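Local coordinates for protein purine nucleoside phosphorylase (Thermus thermophilus, PDB 1ODJ) that probably catalyses the reversible phosphorolysis of purine nucleosides, splitting the glycosidic bond to give the free base and ribose 1-phosphate, at residues G21-A26 against V60-M65; V88-A93 against A201-I206; E102-Q107 against G151-E156. All coordinates share one frame; numbering follows the deposited sequence.

Contact 1. Residues G21-A26 against V60-M65; sequences GDPGRA and VQTTGM. With GMP (guanosine), chain H; SO4 (sulfate ion), chain G.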
# COMPACT_ATOMS: atom_id res chain seq x y z
N GLY A 21 -11.60 -16.02 24.57
CA GLY A 21 -10.98 -16.69 23.43
C GLY A 21 -10.83 -18.20 23.57
O GLY A 21 -11.00 -18.95 22.61
N ASP A 22 -10.50 -18.65 24.78
CA ASP A 22 -10.30 -20.06 25.10
C ASP A 22 -11.58 -20.70 25.68
O ASP A 22 -12.09 -20.27 26.71
CB ASP A 22 -9.12 -20.19 26.08
CG ASP A 22 -9.05 -21.53 26.79
OD1 ASP A 22 -9.32 -22.58 26.16
OD2 ASP A 22 -8.71 -21.55 27.99
N PRO A 23 -12.09 -21.76 25.03
CA PRO A 23 -13.30 -22.46 25.48
C PRO A 23 -13.25 -22.95 26.93
O PRO A 23 -14.29 -23.07 27.57
CB PRO A 23 -13.44 -23.60 24.47
CG PRO A 23 -12.01 -23.87 24.07
CD PRO A 23 -11.47 -22.47 23.90
N GLY A 24 -12.06 -23.22 27.43
CA GLY A 24 -11.92 -23.67 28.80
C GLY A 24 -12.30 -22.59 29.81
O GLY A 24 -12.81 -22.88 30.89
N ARG A 25 -12.05 -21.33 29.46
CA ARG A 25 -12.38 -20.23 30.35
C ARG A 25 -13.86 -19.94 30.19
O ARG A 25 -14.51 -19.44 31.11
CB ARG A 25 -11.58 -18.98 29.99
CG ARG A 25 -11.82 -17.80 30.92
CD ARG A 25 -11.21 -16.56 30.32
NE ARG A 25 -9.93 -16.90 29.72
CZ ARG A 25 -9.34 -16.21 28.74
NH1 ARG A 25 -9.91 -15.11 28.24
NH2 ARG A 25 -8.18 -16.63 28.25
N ALA A 26 -14.40 -20.25 29.01
CA ALA A 26 -15.80 -20.01 28.74
C ALA A 26 -16.54 -20.90 29.73
O ALA A 26 -17.36 -20.43 30.53
CB ALA A 26 -16.14 -20.40 27.31
N VAL A 60 -21.77 -16.76 27.39
CA VAL A 60 -20.32 -16.79 27.38
C VAL A 60 -20.02 -17.62 26.16
O VAL A 60 -20.26 -18.83 26.15
CB VAL A 60 -19.77 -17.51 28.60
CG1 VAL A 60 -18.24 -17.42 28.62
CG2 VAL A 60 -20.37 -16.90 29.86
N GLN A 61 -19.50 -16.96 25.12
CA GLN A 61 -19.21 -17.61 23.85
C GLN A 61 -17.74 -17.61 23.46
O GLN A 61 -17.07 -16.57 23.50
CB GLN A 61 -20.03 -16.92 22.75
CG GLN A 61 -19.76 -17.39 21.34
CD GLN A 61 -20.15 -18.83 21.11
OE1 GLN A 61 -21.33 -19.19 21.14
NE2 GLN A 61 -19.15 -19.68 20.89
N THR A 62 -17.25 -18.78 23.09
CA THR A 62 -15.87 -18.93 22.65
C THR A 62 -15.72 -18.35 21.24
O THR A 62 -16.51 -18.65 20.34
CB THR A 62 -15.48 -20.40 22.61
OG1 THR A 62 -15.79 -21.00 23.87
CG2 THR A 62 -13.99 -20.55 22.31
N THR A 63 -14.70 -17.53 21.05
CA THR A 63 -14.44 -16.89 19.75
C THR A 63 -13.35 -17.61 18.96
O THR A 63 -13.43 -17.70 17.74
CB THR A 63 -13.98 -15.43 19.94
OG1 THR A 63 -12.77 -15.42 20.71
CG2 THR A 63 -15.04 -14.61 20.69
N GLY A 64 -12.34 -18.12 19.66
CA GLY A 64 -11.24 -18.80 19.00
C GLY A 64 -10.11 -17.80 18.96
O GLY A 64 -10.28 -16.68 19.43
N MET A 65 -8.95 -18.19 18.44
CA MET A 65 -7.82 -17.27 18.35
C MET A 65 -7.76 -16.60 16.99
O MET A 65 -7.78 -17.27 15.95
CB MET A 65 -6.50 -18.00 18.64
CG MET A 65 -6.38 -18.55 20.06
SD MET A 65 -4.72 -19.14 20.46
CE MET A 65 -4.75 -20.71 19.64
O5' GMP H . -2.37 -17.06 23.21
C5' GMP H . -2.67 -16.15 22.17
C4' GMP H . -4.11 -15.73 22.46
O4' GMP H . -4.30 -15.05 23.76
C3' GMP H . -4.65 -14.73 21.45
O3' GMP H . -6.02 -15.16 21.18
C2' GMP H . -4.62 -13.34 22.13
O2' GMP H . -5.85 -12.60 22.06
C1' GMP H . -4.08 -13.64 23.56
N9 GMP H . -2.65 -13.23 23.82
C8 GMP H . -2.04 -13.34 25.05
N7 GMP H . -0.81 -12.93 25.06
C5 GMP H . -0.57 -12.52 23.75
C6 GMP H . 0.61 -11.97 23.16
O6 GMP H . 1.71 -11.74 23.69
N1 GMP H . 0.43 -11.69 21.81
C2 GMP H . -0.73 -11.90 21.12
N2 GMP H . -0.69 -11.56 19.82
N3 GMP H . -1.85 -12.40 21.65
C4 GMP H . -1.70 -12.69 22.97
S SO4 G . -7.64 -14.97 24.97
O1 SO4 G . -7.25 -13.54 24.84
O2 SO4 G . -9.11 -15.07 25.05
O3 SO4 G . -7.03 -15.53 26.18
O4 SO4 G . -7.19 -15.73 23.78
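The backbones of G21-A26 and V60-M65 run close from G21 beside G64 to A26 beside V60, tied by a single weak hydrogen bond from G64 N to G21 O at 3.3 Å. This is the glycine-rich turn that starts helix 23-33, laid over the end of strand 56-61, and it forms one wall of the anion site of the phosphorylase fold. T62 and G21 carry much of the contact. CG2 of T62 stands anti to its own backbone N and presses against G21 O and P23 CD, the latter 3.5 Å away. OG1 goes the other way, over P23 CA and A26 CB, and its hydrogen bond is made to W47 O, just ahead of strand 48-53. One turn into the helix, V60 sends CG1 to A26, reaching its CA at 3.6 Å; A26 CB points back at the strand. D22 is the N-cap residue: its OD1 accepts from G24 N, which comes in well above the carboxylate plane rather than within it. G21 leaves no room for a side chain, since a CB would run into the sulfate, which probably marks the phosphate position. R25 sets CG anti to the backbone N (chi1 -177°) and bends at chi3 to bring its guanidinium to the same ion. R87 of the same chain and R44 of a second subunit also bind the sulfate, so the anion is shared across the interface. NH2 of R25 gives the straighter of its two bonds, 2.6 Å to sulfate O3 at 170°, with the oxygen lying at the edge of the guanidinium and in its plane.

Contact 2. Residues V88-A93 against A201-I206; sequences VGTAGA and AVSNRI. With GMP (guanosine), chain H; SO4 (sulfate ion), chain G.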
# COMPACT_ATOMS: atom_id res chain seq x y z
N VAL A 88 -13.57 -10.89 26.87
CA VAL A 88 -12.86 -11.07 28.13
C VAL A 88 -11.68 -12.00 27.82
O VAL A 88 -11.82 -13.22 27.75
CB VAL A 88 -13.77 -11.69 29.25
CG1 VAL A 88 -14.46 -10.57 30.05
CG2 VAL A 88 -14.82 -12.59 28.64
N GLY A 89 -10.51 -11.41 27.59
CA GLY A 89 -9.36 -12.23 27.25
C GLY A 89 -8.04 -11.84 27.89
O GLY A 89 -8.01 -11.03 28.81
N THR A 90 -6.95 -12.43 27.38
CA THR A 90 -5.60 -12.17 27.89
C THR A 90 -4.78 -11.42 26.86
O THR A 90 -5.20 -11.29 25.71
CB THR A 90 -4.88 -13.46 28.19
OG1 THR A 90 -4.84 -14.27 27.01
CG2 THR A 90 -5.60 -14.22 29.29
N ALA A 91 -3.61 -10.94 27.26
CA ALA A 91 -2.76 -10.20 26.34
C ALA A 91 -1.30 -10.10 26.78
O ALA A 91 -1.00 -10.15 27.96
CB ALA A 91 -3.34 -8.79 26.12
N GLY A 92 -0.40 -9.95 25.81
CA GLY A 92 1.01 -9.83 26.11
C GLY A 92 1.40 -8.37 26.22
O GLY A 92 1.24 -7.62 25.27
N ALA A 93 1.90 -7.96 27.39
CA ALA A 93 2.31 -6.58 27.64
C ALA A 93 3.38 -6.07 26.66
O ALA A 93 4.33 -6.78 26.35
CB ALA A 93 2.82 -6.45 29.06
N ALA A 201 -6.65 -9.41 30.80
CA ALA A 201 -5.80 -9.82 31.90
C ALA A 201 -4.42 -10.03 31.30
O ALA A 201 -4.25 -10.90 30.45
CB ALA A 201 -6.31 -11.11 32.50
N VAL A 202 -3.45 -9.23 31.72
CA VAL A 202 -2.09 -9.38 31.20
C VAL A 202 -1.59 -10.79 31.58
O VAL A 202 -1.65 -11.18 32.76
CB VAL A 202 -1.15 -8.34 31.82
CG1 VAL A 202 0.19 -8.35 31.12
CG2 VAL A 202 -1.78 -6.96 31.73
N SER A 203 -1.11 -11.55 30.60
CA SER A 203 -0.63 -12.90 30.89
C SER A 203 0.89 -13.03 30.84
O SER A 203 1.45 -14.05 31.26
CB SER A 203 -1.28 -13.92 29.95
OG SER A 203 -0.90 -13.71 28.61
N ASN A 204 1.57 -12.01 30.33
CA ASN A 204 3.03 -12.04 30.24
C ASN A 204 3.59 -10.82 29.50
O ASN A 204 2.85 -10.06 28.86
CB ASN A 204 3.50 -13.29 29.50
CG ASN A 204 2.97 -13.36 28.08
OD1 ASN A 204 1.99 -14.05 27.80
ND2 ASN A 204 3.61 -12.62 27.18
N ARG A 205 4.90 -10.63 29.60
CA ARG A 205 5.57 -9.54 28.92
C ARG A 205 6.16 -10.11 27.64
O ARG A 205 6.74 -11.18 27.65
CB ARG A 205 6.70 -8.99 29.79
CG ARG A 205 6.27 -8.53 31.16
CD ARG A 205 7.30 -7.56 31.72
NE ARG A 205 6.87 -6.96 32.98
CZ ARG A 205 6.69 -7.65 34.11
NH1 ARG A 205 6.92 -8.96 34.14
NH2 ARG A 205 6.30 -7.02 35.21
N ILE A 206 6.00 -9.40 26.53
CA ILE A 206 6.51 -9.86 25.25
C ILE A 206 8.01 -10.18 25.30
O ILE A 206 8.83 -9.32 25.64
CB ILE A 206 6.26 -8.81 24.15
CG1 ILE A 206 4.76 -8.65 23.93
CG2 ILE A 206 6.95 -9.22 22.86
CD1 ILE A 206 4.07 -9.89 23.42
O5' GMP H . -2.37 -17.06 23.21
C5' GMP H . -2.67 -16.15 22.17
C4' GMP H . -4.11 -15.73 22.46
O4' GMP H . -4.30 -15.05 23.76
C3' GMP H . -4.65 -14.73 21.45
O3' GMP H . -6.02 -15.16 21.18
C2' GMP H . -4.62 -13.34 22.13
O2' GMP H . -5.85 -12.60 22.06
C1' GMP H . -4.08 -13.64 23.56
N9 GMP H . -2.65 -13.23 23.82
C8 GMP H . -2.04 -13.34 25.05
N7 GMP H . -0.81 -12.93 25.06
C5 GMP H . -0.57 -12.52 23.75
C6 GMP H . 0.61 -11.97 23.16
O6 GMP H . 1.71 -11.74 23.69
N1 GMP H . 0.43 -11.69 21.81
C2 GMP H . -0.73 -11.90 21.12
N2 GMP H . -0.69 -11.56 19.82
N3 GMP H . -1.85 -12.40 21.65
C4 GMP H . -1.70 -12.69 22.97
S SO4 G . -7.64 -14.97 24.97
O1 SO4 G . -7.25 -13.54 24.84
O2 SO4 G . -9.11 -15.07 25.05
O3 SO4 G . -7.03 -15.53 26.18
O4 SO4 G . -7.19 -15.73 23.78
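T90 and A201 sit side by side on one face of a parallel strand pair, while A91, V202, A93 and R205 populate the other. T90 turns OG1 between its backbone N and carbonyl carbon (chi1 58°), which carries the hydroxyl to sulfate O3 at 2.7 Å; T90 N adds a bond to O1, so backbone and side chain grip the ion together. On the opposite face, V202 leans CG1 on A93 CB, 3.8 Å away. S203 is the odd residue: strand 201-205 spends three steps where its partner takes two, a bulge flanked by straight bonds from S203 N to A91 O and from I206 N to A93 O. Its OG donates to N204 OD1 at 3.0 Å, from above the amide's carbonyl plane. ND2 of N204 is turned the other way, with a weak bond to R205 O, and sits 4.0 Å from G92 CA. A CB on G92 would collide with guanosine O6 and with I206 CD1. The bond from the serine hydroxyl is likely to fix the turn of the asparagine amide, which lies near, but is not bonded to, N7 and O6 of the purine, consistent with a role in base recognition, while the T90 end of the strand serves the anion.

Contact 3. Residues E102-Q107 against G151-E156; sequences ELIVAQ and GLVASE. With GMP (guanosine), chain H.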
# COMPACT_ATOMS: atom_id res chain seq x y z
N GLU A 102 -2.44 -7.66 35.81
CA GLU A 102 -3.10 -6.37 35.71
C GLU A 102 -4.17 -6.43 34.62
O GLU A 102 -4.06 -7.19 33.66
CB GLU A 102 -2.09 -5.27 35.36
CG GLU A 102 -1.08 -4.93 36.44
CD GLU A 102 -0.18 -3.77 36.03
OE1 GLU A 102 -0.71 -2.65 35.81
OE2 GLU A 102 1.05 -3.97 35.91
N LEU A 103 -5.22 -5.62 34.77
CA LEU A 103 -6.30 -5.58 33.78
C LEU A 103 -6.14 -4.40 32.84
O LEU A 103 -5.57 -3.37 33.20
CB LEU A 103 -7.67 -5.45 34.46
CG LEU A 103 -8.00 -6.38 35.61
CD1 LEU A 103 -9.32 -5.94 36.25
CD2 LEU A 103 -8.06 -7.81 35.10
N ILE A 104 -6.68 -4.56 31.64
CA ILE A 104 -6.67 -3.49 30.65
C ILE A 104 -8.05 -3.30 30.05
O ILE A 104 -8.62 -4.24 29.49
CB ILE A 104 -5.72 -3.77 29.48
CG1 ILE A 104 -4.29 -4.01 29.98
CG2 ILE A 104 -5.77 -2.59 28.51
CD1 ILE A 104 -3.30 -4.28 28.87
N VAL A 105 -8.60 -2.10 30.19
CA VAL A 105 -9.88 -1.76 29.60
C VAL A 105 -9.42 -1.12 28.29
O VAL A 105 -8.79 -0.06 28.31
CB VAL A 105 -10.64 -0.72 30.43
CG1 VAL A 105 -11.98 -0.45 29.79
CG2 VAL A 105 -10.87 -1.24 31.83
N ALA A 106 -9.70 -1.80 27.19
CA ALA A 106 -9.30 -1.37 25.86
C ALA A 106 -10.07 -0.18 25.32
O ALA A 106 -11.24 -0.28 24.94
CB ALA A 106 -9.43 -2.53 24.90
N GLN A 107 -9.38 0.96 25.30
CA GLN A 107 -9.93 2.21 24.80
C GLN A 107 -10.05 2.16 23.27
O GLN A 107 -10.86 2.87 22.67
CB GLN A 107 -9.02 3.37 25.20
CG GLN A 107 -9.44 4.72 24.64
CD GLN A 107 -8.46 5.80 25.02
OE1 GLN A 107 -7.28 5.53 25.27
NE2 GLN A 107 -8.93 7.04 25.03
N GLY A 151 -6.27 2.09 27.96
CA GLY A 151 -5.57 2.57 26.79
C GLY A 151 -5.70 1.67 25.58
O GLY A 151 -6.64 0.87 25.48
N LEU A 152 -4.74 1.79 24.67
CA LEU A 152 -4.73 1.01 23.43
C LEU A 152 -4.04 -0.32 23.54
O LEU A 152 -3.07 -0.48 24.28
CB LEU A 152 -4.00 1.78 22.32
CG LEU A 152 -4.59 3.09 21.82
CD1 LEU A 152 -3.54 3.81 20.97
CD2 LEU A 152 -5.88 2.82 21.04
N VAL A 153 -4.57 -1.29 22.80
CA VAL A 153 -3.96 -2.61 22.71
C VAL A 153 -3.78 -2.73 21.20
O VAL A 153 -4.29 -1.91 20.45
CB VAL A 153 -4.88 -3.73 23.19
CG1 VAL A 153 -5.30 -3.47 24.61
CG2 VAL A 153 -6.09 -3.85 22.27
N ALA A 154 -3.04 -3.73 20.76
CA ALA A 154 -2.86 -3.89 19.32
C ALA A 154 -3.31 -5.29 18.94
O ALA A 154 -2.99 -6.27 19.61
CB ALA A 154 -1.41 -3.66 18.93
N SER A 155 -4.08 -5.37 17.87
CA SER A 155 -4.57 -6.67 17.41
C SER A 155 -3.75 -7.14 16.23
O SER A 155 -3.83 -6.54 15.15
CB SER A 155 -6.05 -6.57 17.01
OG SER A 155 -6.88 -6.21 18.11
N GLU A 156 -2.98 -8.20 16.42
CA GLU A 156 -2.19 -8.73 15.32
C GLU A 156 -2.70 -10.09 14.85
O GLU A 156 -3.61 -10.67 15.44
CB GLU A 156 -0.70 -8.81 15.69
CG GLU A 156 -0.38 -9.64 16.93
CD GLU A 156 1.12 -9.69 17.22
OE1 GLU A 156 1.51 -10.31 18.22
OE2 GLU A 156 1.91 -9.11 16.44
O5' GMP H . -2.37 -17.06 23.21
C5' GMP H . -2.67 -16.15 22.17
C4' GMP H . -4.11 -15.73 22.46
O4' GMP H . -4.30 -15.05 23.76
C3' GMP H . -4.65 -14.73 21.45
O3' GMP H . -6.02 -15.16 21.18
C2' GMP H . -4.62 -13.34 22.13
O2' GMP H . -5.85 -12.60 22.06
C1' GMP H . -4.08 -13.64 23.56
N9 GMP H . -2.65 -13.23 23.82
C8 GMP H . -2.04 -13.34 25.05
N7 GMP H . -0.81 -12.93 25.06
C5 GMP H . -0.57 -12.52 23.75
C6 GMP H . 0.61 -11.97 23.16
O6 GMP H . 1.71 -11.74 23.69
N1 GMP H . 0.43 -11.69 21.81
C2 GMP H . -0.73 -11.90 21.12
N2 GMP H . -0.69 -11.56 19.82
N3 GMP H . -1.85 -12.40 21.65
C4 GMP H . -1.70 -12.69 22.97
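The carboxamide of Q107 brings its oxygen, and not its nitrogen, up to G151, with OE1 3.7 Å from G151 CA; the other flat group that matters, the carboxylate of E156, meets the exocyclic amino group of guanosine. Q107 is extended, with CG anti to the backbone N (chi1 175°), and its buried amide is satisfied by a third subunit: NE2 gives to P129 O there, and OE1 accepts from R190 NH2 of that same subunit. Where the segments meet they form a brief parallel bridge, A106 against G151. Q107 N donates to G151 O at 2.7 Å from well above the carbonyl plane, and G151 N makes a weak bond, 3.3 Å, to V105 O. Beyond this bridge the contact is apolar. CG2 of I104 comes to 4.0 Å from V153 CG1, the two side chains sliding past each other in opposite directions, and A106 CB touches the same valine methyl at 4.2 Å. At the far end of 151-156, E156 OE1 accepts from guanosine N2 at 3.0 Å and 165°, while OE2 takes a bond from T162, which anchors the carboxylate. With a leucine in place of E156 there would be no carboxylate, and guanosine N2 would probably be left without this acceptor and T162 OG1 without its partner. Both segments turn a corner, at Q107 and at G151, so strand 103-106 pairs with 148-150 and strand 108-112 with 152-156. V105 packs on F134 and L137 of helix 131-143, I104 reaches L176 and A177 of strand 175-179, and V153 lies against L200 of strand 195-205.

How the contacts relate
Along the chain, contact 1 closes before the other two begin, whereas contact 3 falls wholly within the span bridged by contact 2. The centres of contact 1 and contact 2 lie about 15 Å apart. Those of contact 2 and contact 3 are about 9 Å apart. Contact 1 and contact 3, about 18 Å apart between centres, flank the centre of the chain on opposite sides. All three reach the same mixed sheet; strands 195-205 and 103-106 are neighbours in it, and V202 N probably bonds E102 O. Contact 1 meets contact 2 where R25 NH1 approaches V88 O. All three touch one bound guanosine: contacts 1 and 2 hold the sulfate beside its ribose, contact 2 lies along the purine, and contact 3 supplies an acceptor for its amino group.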